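Local coordinates for VWFA domain-containing protein (Bacteroides thetaiotaomicron, PDB 3IBS) that is of unknown function but carries a magnesium-binding von Willebrand factor type A domain and is probably anchored in the cell membrane, at residues V57-A62 with S88-A93. Residues are numbered along the deposited sequence; the frame is centred on the assembly and turned at random.
Sequences VFAGDA and SKQGTA
The Phe58 ring presents an edge to the methyl of Thr92, whose CG2 lies near the ring plane, 4.2 Å from Phe58 CE1, while the Ala93 backbone N approaches CD1 obliquely. A second flat group, the Asp61 carboxylate, lies against the extended chain of Lys89, which crosses it at about a right angle: Lys89 CD is 3.4 Å from Asp61 OD2, and NZ reaches OD1 only at 3.5 Å, a weak salt bridge. Lys89 runs past Gly60, its CG 3.8 Å from Gly60 CA, because chi1 (175°) turns it away from its own backbone N. Replacing Asp61 by an alanine is likely to leave the Lys89 ammonium without this carboxylate and its methylenes less confined on that side. Both segments belong to the von Willebrand factor type A fold: the turn between strands 52-58 and 62-69 packs on the loop leading into helix 94-102, close to the magnesium ion bound by Ser21 and Ser23. Two backbone bonds join them. Ala93 N, at the N-cap of that helix, gives a 2.8 Å bond to Ala59 O, with 159° at the hydrogen; Gly60 N meets Lys89 O at 2.9 Å, from above the carbonyl plane. Gly60 CA sits 3.3 Å from Gln90 O, consistent with glycine there. On the metal side, Thr92 OG1 hydrogen-bonds Glu122 O; the flat Gln90 amide accepts from Asn22 N through OE1 and donates in its own plane from NE2 to Ser88 O (3.3 Å).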
loop_
_atom_site.group_PDB
_atom_site.type_symbol
_atom_site.label_atom_id
_atom_site.label_comp_id
_atom_site.label_asym_id
_atom_site.label_seq_id
_atom_site.Cartn_x
_atom_site.Cartn_y
_atom_site.Cartn_z
ATOM N N VAL A 57 -6.837 23.071 12.252
ATOM C CA VAL A 57 -6.710 21.679 11.868
ATOM C C VAL A 57 -8.078 21.017 12.071
ATOM O O VAL A 57 -8.854 21.443 12.938
ATOM C CB VAL A 57 -5.555 20.949 12.615
ATOM C CG1 VAL A 57 -4.185 21.494 12.170
ATOM C CG2 VAL A 57 -5.694 21.103 14.146
ATOM N N PHE A 58 -8.411 20.036 11.233
ATOM C CA PHE A 58 -9.699 19.357 11.390
ATOM C C PHE A 58 -9.637 17.893 11.024
ATOM O O PHE A 58 -8.828 17.446 10.176
ATOM C CB PHE A 58 -10.819 20.065 10.594
ATOM C CG PHE A 58 -10.703 19.920 9.085
ATOM C CD1 PHE A 58 -11.320 18.841 8.421
ATOM C CD2 PHE A 58 -10.007 20.863 8.335
ATOM C CE1 PHE A 58 -11.231 18.704 7.038
ATOM C CE2 PHE A 58 -9.913 20.751 6.950
ATOM C CZ PHE A 58 -10.510 19.673 6.287
ATOM N N ALA A 59 -10.504 17.139 11.686
ATOM C CA ALA A 59 -10.849 15.821 11.225
ATOM C C ALA A 59 -12.348 15.700 11.497
ATOM O O ALA A 59 -13.139 16.340 10.810
ATOM C CB ALA A 59 -9.995 14.746 11.947
ATOM N N GLY A 60 -12.744 14.925 12.500
ATOM C CA GLY A 60 -14.147 14.893 12.944
ATOM C C GLY A 60 -14.600 16.173 13.632
ATOM O O GLY A 60 -15.791 16.507 13.599
ATOM N N ASP A 61 -13.658 16.874 14.262
ATOM C CA ASP A 61 -13.866 18.222 14.807
ATOM C C ASP A 61 -12.842 19.161 14.172
ATOM O O ASP A 61 -11.895 18.693 13.516
ATOM C CB ASP A 61 -13.646 18.237 16.338
ATOM C CG ASP A 61 -14.684 17.395 17.108
ATOM O OD1 ASP A 61 -15.890 17.429 16.756
ATOM O OD2 ASP A 61 -14.289 16.686 18.071
ATOM N N ALA A 62 -13.004 20.466 14.403
ATOM C CA ALA A 62 -12.035 21.475 13.986
ATOM C C ALA A 62 -11.584 22.324 15.168
ATOM O O ALA A 62 -12.384 22.673 16.000
ATOM C CB ALA A 62 -12.627 22.382 12.908
ATOM N N SER A 88 -8.574 13.134 17.911
ATOM C CA SER A 88 -8.912 11.700 17.888
ATOM C C SER A 88 -10.229 11.367 17.162
ATOM O O SER A 88 -10.306 10.354 16.487
ATOM C CB SER A 88 -8.901 11.102 19.296
ATOM O OG SER A 88 -9.707 11.879 20.155
ATOM N N LYS A 89 -11.251 12.208 17.298
ATOM C CA LYS A 89 -12.515 12.014 16.578
ATOM C C LYS A 89 -12.300 12.055 15.062
ATOM O O LYS A 89 -11.805 13.052 14.518
ATOM C CB LYS A 89 -13.522 13.087 16.992
ATOM C CG LYS A 89 -14.822 13.067 16.220
ATOM C CD LYS A 89 -15.861 13.955 16.874
ATOM C CE LYS A 89 -17.135 14.038 16.043
ATOM N NZ LYS A 89 -18.193 14.816 16.772
ATOM N N GLN A 90 -12.669 10.974 14.374
ATOM C CA GLN A 90 -12.434 10.929 12.933
ATOM C C GLN A 90 -13.619 11.499 12.141
ATOM O O GLN A 90 -14.714 11.649 12.670
ATOM C CB GLN A 90 -11.956 9.534 12.472
ATOM C CG GLN A 90 -10.501 9.207 12.976
ATOM C CD GLN A 90 -9.477 10.313 12.586
ATOM O OE1 GLN A 90 -9.153 10.476 11.401
ATOM N NE2 GLN A 90 -8.966 11.055 13.587
ATOM N N GLY A 91 -13.366 11.875 10.894
ATOM C CA GLY A 91 -14.383 12.498 10.038
ATOM C C GLY A 91 -13.704 13.515 9.146
ATOM O O GLY A 91 -12.468 13.649 9.160
ATOM N N THR A 92 -14.500 14.230 8.358
ATOM C CA THR A 92 -13.979 15.201 7.408
ATOM C C THR A 92 -14.834 16.460 7.523
ATOM O O THR A 92 -15.589 16.793 6.603
ATOM C CB THR A 92 -14.016 14.655 5.954
ATOM O OG1 THR A 92 -13.448 13.344 5.916
ATOM C CG2 THR A 92 -13.215 15.576 4.985
ATOM N N ALA A 93 -14.693 17.155 8.648
ATOM C CA ALA A 93 -15.583 18.276 8.987
ATOM C C ALA A 93 -15.145 19.602 8.372
ATOM O O ALA A 93 -14.782 20.548 9.082
ATOM C CB ALA A 93 -15.742 18.393 10.518
#